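Local coordinates for flavocytochrome C3 fumarate reductase (Shewanella frigidimarina, PDB 1QO8), which catalyses in vitro the essentially one-way reduction of fumarate to succinate, using one FAD and four covalently bound c-type hemes per subunit, at residues A[35-40]-A[60-65]; A[172-177]-A[238-243]; A[277-280]-A[284-287]; A[358-363]-A[368-373]. All coordinates share one frame; numbering follows the deposited sequence.

Contact 1. Residues A[35-40]-A[60-65]; sequences QCKSCH and LGDINC. With HEM (protoporphyrin IX containing Fe), chain E.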
# COMPACT_ATOMS: atom_id res chain seq x y z
N GLN A 35 15.02 22.09 37.61
CA GLN A 35 15.89 23.18 37.98
C GLN A 35 15.60 24.51 37.36
O GLN A 35 15.51 25.51 38.10
CB GLN A 35 17.37 22.80 37.64
CG GLN A 35 17.81 21.56 38.45
CD GLN A 35 17.69 21.87 39.94
OE1 GLN A 35 16.91 21.19 40.56
NE2 GLN A 35 18.26 22.88 40.57
N CYS A 36 15.37 24.57 36.03
CA CYS A 36 14.70 25.74 35.44
C CYS A 36 13.56 26.22 36.30
O CYS A 36 13.62 27.42 36.55
CB CYS A 36 14.05 25.61 34.04
SG CYS A 36 14.98 24.47 32.98
N LYS A 37 12.59 25.43 36.67
CA LYS A 37 11.38 25.90 37.32
C LYS A 37 11.66 26.32 38.76
O LYS A 37 11.11 27.35 39.14
CB LYS A 37 10.26 24.84 37.24
CG LYS A 37 9.63 24.64 35.84
CD LYS A 37 8.64 23.45 35.80
CE LYS A 37 8.05 23.27 34.38
NZ LYS A 37 6.77 22.45 34.40
N SER A 38 12.53 25.61 39.48
CA SER A 38 13.03 26.00 40.78
C SER A 38 13.52 27.44 40.76
O SER A 38 12.80 28.26 41.36
CB SER A 38 14.26 25.26 41.34
OG SER A 38 13.83 23.95 41.64
N CYS A 39 14.60 27.68 40.02
CA CYS A 39 15.05 29.06 40.00
C CYS A 39 14.12 30.04 39.32
O CYS A 39 14.24 31.25 39.63
CB CYS A 39 16.44 29.18 39.45
SG CYS A 39 17.63 28.07 40.37
N HIS A 40 13.44 29.59 38.24
CA HIS A 40 12.79 30.67 37.46
C HIS A 40 11.28 30.71 37.74
O HIS A 40 10.61 31.64 37.26
CB HIS A 40 12.98 30.41 35.96
CG HIS A 40 14.28 30.97 35.46
ND1 HIS A 40 14.48 32.33 35.43
CD2 HIS A 40 15.43 30.38 35.03
CE1 HIS A 40 15.69 32.60 34.93
NE2 HIS A 40 16.22 31.42 34.67
N LEU A 60 -0.14 24.22 24.12
CA LEU A 60 0.81 23.11 24.43
C LEU A 60 0.78 22.69 25.90
O LEU A 60 1.01 21.50 26.10
CB LEU A 60 2.25 23.48 24.05
CG LEU A 60 2.45 23.88 22.58
CD1 LEU A 60 3.85 24.24 22.19
CD2 LEU A 60 1.95 22.75 21.65
N GLY A 61 0.50 23.57 26.87
CA GLY A 61 0.15 23.11 28.25
C GLY A 61 1.59 22.95 28.93
O GLY A 61 2.53 23.64 28.55
N ASP A 62 1.68 22.10 29.89
CA ASP A 62 2.84 22.18 30.82
C ASP A 62 4.01 21.37 30.25
O ASP A 62 3.99 20.14 30.42
CB ASP A 62 2.39 21.54 32.14
CG ASP A 62 3.50 21.81 33.19
OD1 ASP A 62 4.55 22.41 33.04
OD2 ASP A 62 3.29 21.31 34.32
N ILE A 63 4.87 21.84 29.39
CA ILE A 63 5.91 21.03 28.77
C ILE A 63 7.31 21.39 29.28
O ILE A 63 7.43 22.51 29.83
CB ILE A 63 5.91 21.31 27.24
CG1 ILE A 63 6.17 22.78 26.97
CG2 ILE A 63 4.58 20.82 26.66
CD1 ILE A 63 6.31 23.06 25.44
N ASN A 64 8.36 20.62 28.92
CA ASN A 64 9.70 20.99 29.31
C ASN A 64 10.10 22.37 28.84
O ASN A 64 9.88 22.54 27.64
CB ASN A 64 10.77 19.98 28.90
CG ASN A 64 10.79 18.73 29.76
OD1 ASN A 64 10.40 18.72 30.94
ND2 ASN A 64 11.16 17.56 29.23
N CYS A 65 10.67 23.30 29.67
CA CYS A 65 11.41 24.41 29.15
C CYS A 65 12.38 24.11 28.02
O CYS A 65 12.57 24.94 27.12
CB CYS A 65 12.16 25.21 30.30
SG CYS A 65 11.21 25.12 31.85
CHA HEM E . 19.06 33.77 32.98
CHB HEM E . 16.44 30.07 31.34
CHC HEM E . 18.04 27.19 34.85
CHD HEM E . 19.12 31.32 37.11
C1A HEM E . 18.28 32.96 32.16
C2A HEM E . 17.85 33.30 30.84
C3A HEM E . 17.12 32.29 30.35
C4A HEM E . 17.13 31.25 31.34
CMA HEM E . 16.41 32.23 28.96
CAA HEM E . 18.17 34.64 30.15
CBA HEM E . 16.97 35.54 30.23
CGA HEM E . 17.09 36.83 29.46
O1A HEM E . 16.39 37.74 29.97
O2A HEM E . 17.85 36.75 28.45
C1B HEM E . 16.71 28.95 32.06
C2B HEM E . 16.51 27.60 31.64
C3B HEM E . 16.99 26.83 32.59
C4B HEM E . 17.49 27.66 33.68
CMB HEM E . 15.80 27.13 30.32
CAB HEM E . 17.15 25.31 32.60
CBB HEM E . 17.59 24.61 31.54
C1C HEM E . 18.40 28.11 35.82
C2C HEM E . 18.76 27.78 37.20
C3C HEM E . 19.11 28.92 37.80
C4C HEM E . 18.91 30.00 36.89
CMC HEM E . 18.78 26.34 37.73
CAC HEM E . 19.66 29.16 39.24
CBC HEM E . 20.59 28.21 39.74
C1D HEM E . 19.28 32.33 36.20
C2D HEM E . 19.72 33.69 36.47
C3D HEM E . 19.73 34.35 35.37
C4D HEM E . 19.24 33.45 34.31
CMD HEM E . 20.20 34.09 37.92
CAD HEM E . 20.11 35.82 35.10
CBD HEM E . 18.79 36.65 35.41
CGD HEM E . 19.08 38.02 35.90
O1D HEM E . 19.97 38.18 36.81
O2D HEM E . 18.43 38.94 35.28
NA HEM E . 17.83 31.68 32.45
NB HEM E . 17.38 28.93 33.26
NC HEM E . 18.44 29.47 35.69
ND HEM E . 18.96 32.23 34.88
FE HEM E . 18.19 30.56 34.07
O HOH W 1 4.23 23.65 35.84

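Contact 2. Residues A[172-177]-A[238-243]; sequences TKQQTA and RTHRPH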
# COMPACT_ATOMS: atom_id res chain seq x y z
N THR A 172 -25.20 10.21 25.23
CA THR A 172 -24.57 10.86 26.41
C THR A 172 -25.59 11.70 27.15
O THR A 172 -26.66 12.13 26.71
CB THR A 172 -23.36 11.73 26.03
OG1 THR A 172 -23.86 12.80 25.22
CG2 THR A 172 -22.31 10.92 25.27
N LYS A 173 -25.20 12.06 28.36
CA LYS A 173 -26.04 13.01 29.11
C LYS A 173 -25.99 14.37 28.43
O LYS A 173 -26.98 15.11 28.58
CB LYS A 173 -25.57 12.99 30.55
CG LYS A 173 -24.23 13.63 30.79
CD LYS A 173 -23.94 13.70 32.28
CE LYS A 173 -22.62 14.34 32.63
NZ LYS A 173 -22.64 15.82 32.64
N GLN A 174 -24.97 14.76 27.65
CA GLN A 174 -25.06 16.05 26.94
C GLN A 174 -26.14 16.00 25.84
O GLN A 174 -26.81 17.00 25.55
CB GLN A 174 -23.76 16.56 26.33
CG GLN A 174 -22.64 16.94 27.29
CD GLN A 174 -21.96 15.78 27.97
OE1 GLN A 174 -22.13 14.57 27.71
NE2 GLN A 174 -21.11 16.11 28.93
N GLN A 175 -26.37 14.81 25.28
CA GLN A 175 -27.41 14.69 24.28
C GLN A 175 -28.76 14.77 25.00
O GLN A 175 -29.60 15.46 24.45
CB GLN A 175 -27.27 13.49 23.36
CG GLN A 175 -26.14 13.57 22.32
CD GLN A 175 -26.11 12.33 21.44
OE1 GLN A 175 -26.25 11.24 21.96
NE2 GLN A 175 -25.96 12.44 20.13
N THR A 176 -28.91 14.23 26.20
CA THR A 176 -30.22 14.23 26.83
C THR A 176 -30.55 15.62 27.40
O THR A 176 -31.70 15.97 27.52
CB THR A 176 -30.47 13.26 28.00
OG1 THR A 176 -29.83 13.82 29.14
CG2 THR A 176 -30.00 11.87 27.75
N ALA A 177 -29.53 16.41 27.70
CA ALA A 177 -29.72 17.75 28.22
C ALA A 177 -30.15 18.65 27.08
O ALA A 177 -30.81 19.65 27.36
CB ALA A 177 -28.50 18.32 28.91
N ARG A 238 -23.69 15.23 17.76
CA ARG A 238 -23.06 14.15 18.54
C ARG A 238 -21.65 14.48 18.98
O ARG A 238 -20.90 13.74 19.60
CB ARG A 238 -22.83 13.07 17.44
CG ARG A 238 -23.26 11.70 17.84
CD ARG A 238 -23.00 10.75 16.66
NE ARG A 238 -24.30 10.19 16.30
CZ ARG A 238 -24.64 10.18 15.00
NH1 ARG A 238 -23.87 10.62 14.02
NH2 ARG A 238 -25.85 9.72 14.73
N THR A 239 -21.11 15.60 18.61
CA THR A 239 -19.74 16.03 18.81
C THR A 239 -19.61 16.84 20.10
O THR A 239 -20.24 17.89 20.18
CB THR A 239 -19.39 16.89 17.57
OG1 THR A 239 -19.57 16.18 16.34
CG2 THR A 239 -17.94 17.36 17.70
N HIS A 240 -18.87 16.37 21.10
CA HIS A 240 -18.69 16.95 22.40
C HIS A 240 -17.31 17.64 22.49
O HIS A 240 -16.35 17.05 22.04
CB HIS A 240 -18.77 15.87 23.46
CG HIS A 240 -20.00 15.03 23.43
ND1 HIS A 240 -20.33 14.17 22.41
CD2 HIS A 240 -21.01 14.95 24.35
CE1 HIS A 240 -21.49 13.59 22.67
NE2 HIS A 240 -21.90 14.04 23.84
N ARG A 241 -17.31 18.90 22.90
CA ARG A 241 -16.27 19.85 23.02
C ARG A 241 -16.41 20.52 24.42
O ARG A 241 -17.47 20.48 25.02
CB ARG A 241 -16.43 20.99 22.01
CG ARG A 241 -16.14 20.80 20.57
CD ARG A 241 -16.19 22.06 19.72
NE ARG A 241 -15.92 21.65 18.32
CZ ARG A 241 -16.81 21.31 17.39
NH1 ARG A 241 -18.12 21.18 17.52
NH2 ARG A 241 -16.33 21.00 16.18
N PRO A 242 -15.37 21.09 24.94
CA PRO A 242 -15.35 21.77 26.24
C PRO A 242 -16.36 22.92 26.18
O PRO A 242 -16.48 23.58 25.15
CB PRO A 242 -13.91 22.32 26.41
CG PRO A 242 -13.15 21.38 25.47
CD PRO A 242 -14.05 21.24 24.26
N HIS A 243 -17.10 23.13 27.25
CA HIS A 243 -18.05 24.27 27.27
C HIS A 243 -17.37 25.53 26.83
O HIS A 243 -17.49 26.03 25.68
CB HIS A 243 -18.61 24.48 28.68
CG HIS A 243 -19.75 25.47 28.72
ND1 HIS A 243 -20.10 26.14 29.88
CD2 HIS A 243 -20.60 25.88 27.74
CE1 HIS A 243 -21.13 26.91 29.59
NE2 HIS A 243 -21.46 26.79 28.30

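Contact 3. Residues A[277-280]-A[284-287]; sequences VVND and VVGA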
# COMPACT_ATOMS: atom_id res chain seq x y z
N VAL A 277 10.93 -6.15 18.68
CA VAL A 277 11.87 -7.29 18.79
C VAL A 277 10.96 -8.51 18.86
O VAL A 277 10.07 -8.60 19.70
CB VAL A 277 12.72 -7.23 20.06
CG1 VAL A 277 13.77 -8.40 20.13
CG2 VAL A 277 13.40 -5.87 20.12
N VAL A 278 11.15 -9.42 17.91
CA VAL A 278 10.32 -10.65 17.96
C VAL A 278 11.22 -11.83 18.36
O VAL A 278 12.39 -11.84 17.95
CB VAL A 278 9.72 -10.82 16.56
CG1 VAL A 278 9.09 -12.19 16.33
CG2 VAL A 278 8.69 -9.70 16.33
N ASN A 279 10.74 -12.78 19.14
CA ASN A 279 11.60 -13.92 19.55
C ASN A 279 11.58 -14.95 18.41
O ASN A 279 11.20 -14.61 17.27
CB ASN A 279 11.12 -14.53 20.86
CG ASN A 279 9.73 -15.11 20.76
OD1 ASN A 279 9.13 -15.24 19.71
ND2 ASN A 279 9.08 -15.51 21.86
N ASP A 280 11.91 -16.22 18.69
CA ASP A 280 11.76 -17.22 17.62
C ASP A 280 10.39 -17.84 17.50
O ASP A 280 10.15 -18.45 16.45
CB ASP A 280 12.83 -18.32 17.71
CG ASP A 280 13.82 -18.09 16.58
OD1 ASP A 280 14.67 -17.18 16.75
OD2 ASP A 280 13.73 -18.79 15.53
N VAL A 284 6.15 -10.84 19.84
CA VAL A 284 6.80 -9.55 20.10
C VAL A 284 7.20 -9.59 21.57
O VAL A 284 6.31 -9.94 22.36
CB VAL A 284 5.89 -8.32 19.85
CG1 VAL A 284 6.54 -7.06 20.40
CG2 VAL A 284 5.61 -8.20 18.37
N VAL A 285 8.45 -9.29 21.83
CA VAL A 285 8.92 -9.33 23.22
C VAL A 285 9.62 -8.04 23.62
O VAL A 285 10.21 -8.09 24.71
CB VAL A 285 9.90 -10.49 23.48
CG1 VAL A 285 9.18 -11.84 23.39
CG2 VAL A 285 11.11 -10.46 22.56
N GLY A 286 9.48 -6.93 22.93
CA GLY A 286 9.98 -5.64 23.52
C GLY A 286 10.39 -4.83 22.27
O GLY A 286 9.84 -5.12 21.22
N ALA A 287 11.31 -3.87 22.40
CA ALA A 287 11.44 -2.93 21.28
C ALA A 287 12.72 -2.19 21.55
O ALA A 287 13.04 -2.07 22.74
CB ALA A 287 10.24 -1.94 21.42

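Contact 4. Residues A[358-363]-A[368-373]; sequences QAHPTV and RILISE. With HEM (protoporphyrin IX containing Fe), chain C.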
# COMPACT_ATOMS: atom_id res chain seq x y z
N GLN A 358 -6.60 11.17 3.78
CA GLN A 358 -7.57 12.29 3.76
C GLN A 358 -6.77 13.58 3.84
O GLN A 358 -5.80 13.74 4.59
CB GLN A 358 -8.60 12.22 4.84
CG GLN A 358 -9.46 13.51 4.97
CD GLN A 358 -10.21 13.29 6.27
OE1 GLN A 358 -9.68 13.52 7.34
NE2 GLN A 358 -11.43 12.80 6.13
N ALA A 359 -7.28 14.50 3.00
CA ALA A 359 -6.66 15.83 2.97
C ALA A 359 -7.65 16.95 3.26
O ALA A 359 -8.82 16.77 3.01
CB ALA A 359 -6.14 16.11 1.56
N HIS A 360 -7.15 18.17 3.35
CA HIS A 360 -8.04 19.32 3.56
C HIS A 360 -7.65 20.28 2.47
O HIS A 360 -6.49 20.51 2.22
CB HIS A 360 -7.88 19.85 4.99
CG HIS A 360 -8.71 21.08 5.22
ND1 HIS A 360 -9.85 21.10 5.98
CD2 HIS A 360 -8.54 22.35 4.77
CE1 HIS A 360 -10.37 22.32 5.98
NE2 HIS A 360 -9.55 23.07 5.31
N PRO A 361 -8.61 20.87 1.76
CA PRO A 361 -8.34 21.79 0.71
C PRO A 361 -7.55 23.02 0.92
O PRO A 361 -6.89 23.49 -0.01
CB PRO A 361 -9.72 22.09 0.07
CG PRO A 361 -10.69 21.62 1.07
CD PRO A 361 -10.07 20.67 2.08
N THR A 362 -7.62 23.83 1.96
CA THR A 362 -6.96 25.08 2.10
C THR A 362 -6.38 25.15 3.53
O THR A 362 -7.03 25.53 4.54
CB THR A 362 -8.05 26.23 1.92
OG1 THR A 362 -9.08 25.95 2.86
CG2 THR A 362 -8.60 26.23 0.50
N VAL A 363 -5.21 24.51 3.69
CA VAL A 363 -4.39 24.62 4.93
C VAL A 363 -3.43 25.77 4.77
O VAL A 363 -2.88 25.92 3.65
CB VAL A 363 -3.54 23.29 5.10
CG1 VAL A 363 -2.66 23.29 6.30
CG2 VAL A 363 -4.55 22.13 5.28
N ARG A 368 0.54 26.39 9.51
CA ARG A 368 -0.10 25.19 8.96
C ARG A 368 -1.37 24.85 9.65
O ARG A 368 -1.62 23.80 10.26
CB ARG A 368 0.88 24.00 8.83
CG ARG A 368 2.05 24.30 7.89
CD ARG A 368 3.04 23.09 7.74
NE ARG A 368 3.56 22.62 9.02
CZ ARG A 368 3.14 21.64 9.79
NH1 ARG A 368 2.10 20.78 9.58
NH2 ARG A 368 3.85 21.45 10.94
N ILE A 369 -2.31 25.78 9.59
CA ILE A 369 -3.60 25.61 10.28
C ILE A 369 -4.69 25.58 9.19
O ILE A 369 -4.46 26.22 8.15
CB ILE A 369 -3.63 26.92 11.11
CG1 ILE A 369 -2.92 26.66 12.44
CG2 ILE A 369 -5.00 27.55 11.23
CD1 ILE A 369 -2.72 27.94 13.22
N LEU A 370 -5.77 24.92 9.36
CA LEU A 370 -6.92 24.80 8.51
C LEU A 370 -7.52 26.22 8.24
O LEU A 370 -7.73 26.96 9.22
CB LEU A 370 -8.00 23.92 9.13
CG LEU A 370 -7.82 22.43 9.44
CD1 LEU A 370 -9.11 21.61 9.19
CD2 LEU A 370 -6.74 21.68 8.69
N ILE A 371 -7.54 26.69 7.02
CA ILE A 371 -8.44 27.86 6.71
C ILE A 371 -9.78 27.26 6.34
O ILE A 371 -9.94 26.51 5.40
CB ILE A 371 -7.81 28.78 5.69
CG1 ILE A 371 -6.59 29.44 6.37
CG2 ILE A 371 -8.78 29.94 5.33
CD1 ILE A 371 -5.33 28.83 5.83
N SER A 372 -10.76 27.45 7.22
CA SER A 372 -12.09 27.00 7.07
C SER A 372 -12.71 27.41 5.70
O SER A 372 -12.54 28.50 5.17
CB SER A 372 -12.97 27.68 8.16
OG SER A 372 -14.26 27.13 7.94
N GLU A 373 -13.44 26.48 5.14
CA GLU A 373 -14.20 26.71 3.86
C GLU A 373 -15.23 27.80 4.05
O GLU A 373 -15.48 28.55 3.09
CB GLU A 373 -14.73 25.36 3.40
CG GLU A 373 -15.95 24.91 4.20
CD GLU A 373 -16.28 23.47 3.82
OE1 GLU A 373 -15.54 22.88 2.99
OE2 GLU A 373 -17.25 22.88 4.30
CHA HEM C . -3.85 27.74 17.71
CHB HEM C . -0.13 30.09 19.77
CHC HEM C . 2.42 26.03 19.17
CHD HEM C . -0.91 24.29 16.10
C1A HEM C . -3.15 28.72 18.36
C2A HEM C . -3.62 29.96 18.95
C3A HEM C . -2.60 30.60 19.52
C4A HEM C . -1.41 29.77 19.29
CMA HEM C . -2.53 31.96 20.24
CAA HEM C . -5.09 30.47 18.83
CBA HEM C . -5.96 30.13 20.05
CGA HEM C . -6.25 28.65 20.08
O1A HEM C . -5.79 28.04 21.11
O2A HEM C . -6.89 28.11 19.13
C1B HEM C . 0.83 29.10 19.95
C2B HEM C . 2.01 29.20 20.80
C3B HEM C . 2.67 28.07 20.65
C4B HEM C . 1.99 27.22 19.70
CMB HEM C . 2.26 30.41 21.68
CAB HEM C . 3.95 27.51 21.40
CBB HEM C . 4.28 27.97 22.62
C1C HEM C . 1.82 25.24 18.22
C2C HEM C . 2.27 23.95 17.71
C3C HEM C . 1.33 23.47 16.90
C4C HEM C . 0.24 24.42 16.87
CMC HEM C . 3.64 23.39 18.10
CAC HEM C . 1.22 22.12 16.11
CBC HEM C . 1.69 20.97 16.59
C1D HEM C . -2.03 25.06 16.30
C2D HEM C . -3.35 24.80 15.69
C3D HEM C . -4.15 25.75 16.15
C4D HEM C . -3.41 26.62 17.03
CMD HEM C . -3.62 23.63 14.72
CAD HEM C . -5.67 25.97 15.81
CBD HEM C . -5.86 27.12 14.85
CGD HEM C . -7.31 27.53 14.46
O1D HEM C . -8.16 26.64 14.23
O2D HEM C . -7.59 28.74 14.37
NA HEM C . -1.79 28.61 18.66
NB HEM C . 0.86 27.90 19.27
NC HEM C . 0.57 25.49 17.69
ND HEM C . -2.09 26.17 17.10
FE HEM C . -0.63 27.00 18.25
O HOH W 2 -11.24 27.96 2.52

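Contact 1. Residues A[35-40]-A[60-65]
Cys36 comes up against Cys65 through its CB, which rests 3.6 Å from Cys65 SG. Each cysteine opens a CxxCH heme-attachment motif, and by similarity each is tied covalently to a different heme, Cys36 to heme c #2 and Cys65 to heme c #3. Next along helix 30-40, Lys37 sends its extended chain over the 60-65 loop, passing Cys65 SG with its CG before NZ meets the syn lone pair of Asp62 OD1 in a 2.6 Å salt bridge. A water ties the pair a second time, accepting from Lys37 NZ at 3.2 Å and donating to Asp62 OD2 at 2.9 Å. Asp62 turns its carboxylate to the lysine by holding CG anti to its backbone N (chi1 -171°). A methionine in place of Lys37 would probably leave the Asp62 carboxylate without its mate and the bridging water with one anchor fewer. Cys39 is the second likely attachment point of the heme, and His40 completes the motif, its NE2 binding the iron at 2.2 Å opposite His9. The water-doubled salt bridge thus ties a partly exposed lysine to an exposed aspartate, on the outer side of the buried, apolar cysteine contact.

Contact 2. Residues A[172-177]-A[238-243]
His240, by far the most deeply covered residue here, points its imidazole at the start of helix 173-177 and meets Thr172 with the NE2 edge of the ring. Its NE2 lies 2.7 Å from Thr172 OG1, which sits in the ring plane; either atom could give the proton. Thr172 is the N-cap of the helix: OG1 lies between the backbone N and the carbonyl carbon (chi1 65°), from where it also accepts from Gln175 N at 3.2 Å. A valine at Thr172 would probably leave His240 NE2 without this partner and the Gln175 amide without its side-chain cap. Beside the hydroxyl, Gln174 OE1 approaches His240 CD2 at 3.6 Å, its amide standing almost perpendicular (89°) to the ring, while its NE2 is bonded to Glu219 and Asp226. Gln175, the second large contributor, carries NE2 on an extended chain across the aliphatic part of Arg238, 3.6 Å from CG, with amide and guanidinium planes 65° apart. The polar ends of both residues converge on Asp182, and Arg238 has a further salt bridge to Asp190 of helix 184-194. Both segments belong to the FAD-binding part, the His240 side chain lying about 6 Å from Gly166, which binds FAD. The short helix lies against strand 239-241, the middle strand of a three-stranded antiparallel sheet, flanked by 167-168 and 227-229; a classic beta bulge at Arg238 and Thr239 faces Lys229.

Contact 3. Residues A[277-280]-A[284-287]
Val277 is bonded through both its backbone polar atoms to the returning strand, giving N-H to Gly286 O at 2.9 Å and accepting at its O from Val285 N at 2.8 Å, the latter bond nearly straight (175°). These bonds lie near the turn end of the beta hairpin formed by strands 271-278 and 284-291, in a mixed sheet of the FAD-binding part. Val278 and Val284 form the antiparallel non-hydrogen-bonded pair, and their CG2 methyls meet at 4.0 Å on a face where Ile347 covers both. The Val277 and Val285 side chains instead cross at about a right angle, CG1 of the first 4.2 Å from CG2 of the second, and Val277 CG2 packs 3.7 Å from Ala287 N. Gly286 has backbone angles (phi 149°) at which a side chain would collide with the carbonyl oxygen of Val285. Past the strand, Asn279 lays its CB and ND2 against Val285 CG1, while OD1 accepts from the Ser283 amide across the turn. Lys406 of the second subunit bonds the backbone O of Asp280. Close beside the straight bond, Val284 CA brings its hydrogen to Val277 O, a CA-H...O contact of 3.4 Å.

Contact 4. Residues A[358-363]-A[368-373]
Ile371 O is gripped from the opposing strand by Thr362 OG1, which donates to it at 2.7 Å from slightly out of the carbonyl plane. His360 NE2 adds a weak bond of 3.5 Å to the same oxygen, long but nearly straight (169°), with the oxygen at the edge of the imidazole ring. Thr362 OG1 stands between its own backbone N and carbonyl carbon (chi1 54°), which turns it to Ile371 O, and it also accepts from a water that donates a second hydrogen to Ser372 O. In return, Ile371 N donates to Thr362 O at 2.8 Å. The imidazole of His360 is sandwiched: Leu370 CD2 makes a CH-pi contact 4.2 Å from the ring centroid and 17° off its normal, while Pro361 CD covers the opposite face toward the rim. Leu370 CD1 crowds ND1 of His360 at 3.3 Å. In this FAD-dependent oxidoreductase 2 family domain, residues 368-373 form the loop after strand 357-364, which turns a corner at Pro361, and a single bridge joins Val363 to Leu370. By similarity His360 binds succinate, and Ser372 and Glu373 bind fumarate and succinate; Glu373 forms a salt bridge to Arg397, the probable proton donor. Ser372 OG caps the Thr374 amide where helix 374-377 begins. Val363 CG2 packs on Leu370 CD2 at 4.1 Å. Ile369 points away from residues 358-363 and onto a heme, its CD1 3.6 Å from the propionate CBD, beside His83, an axial ligand of heme c #4.

How the contacts relate
Contact 1 belongs to the cytochrome part, whereas contacts 2, 3 and 4 lie in the FAD-binding part. Contact 4 sits where the two parts come together: it touches a heme, the side chain of Leu370 is about 5 Å from the FAD, and it holds residues thought, by similarity, to bind fumarate and succinate. Contact 2 lies about 10 Å from the FAD, measured from the His240 side chain, and its nearest atoms are about 10 Å from those of contact 4. Contact 3 is far from contact 4, centres about 40 Å apart, but its Ala287 side chain is about 9 Å from the FAD. Contacts 1 and 4 lie on opposite sides of the chain's centre, about 11 Å apart at their nearest atoms.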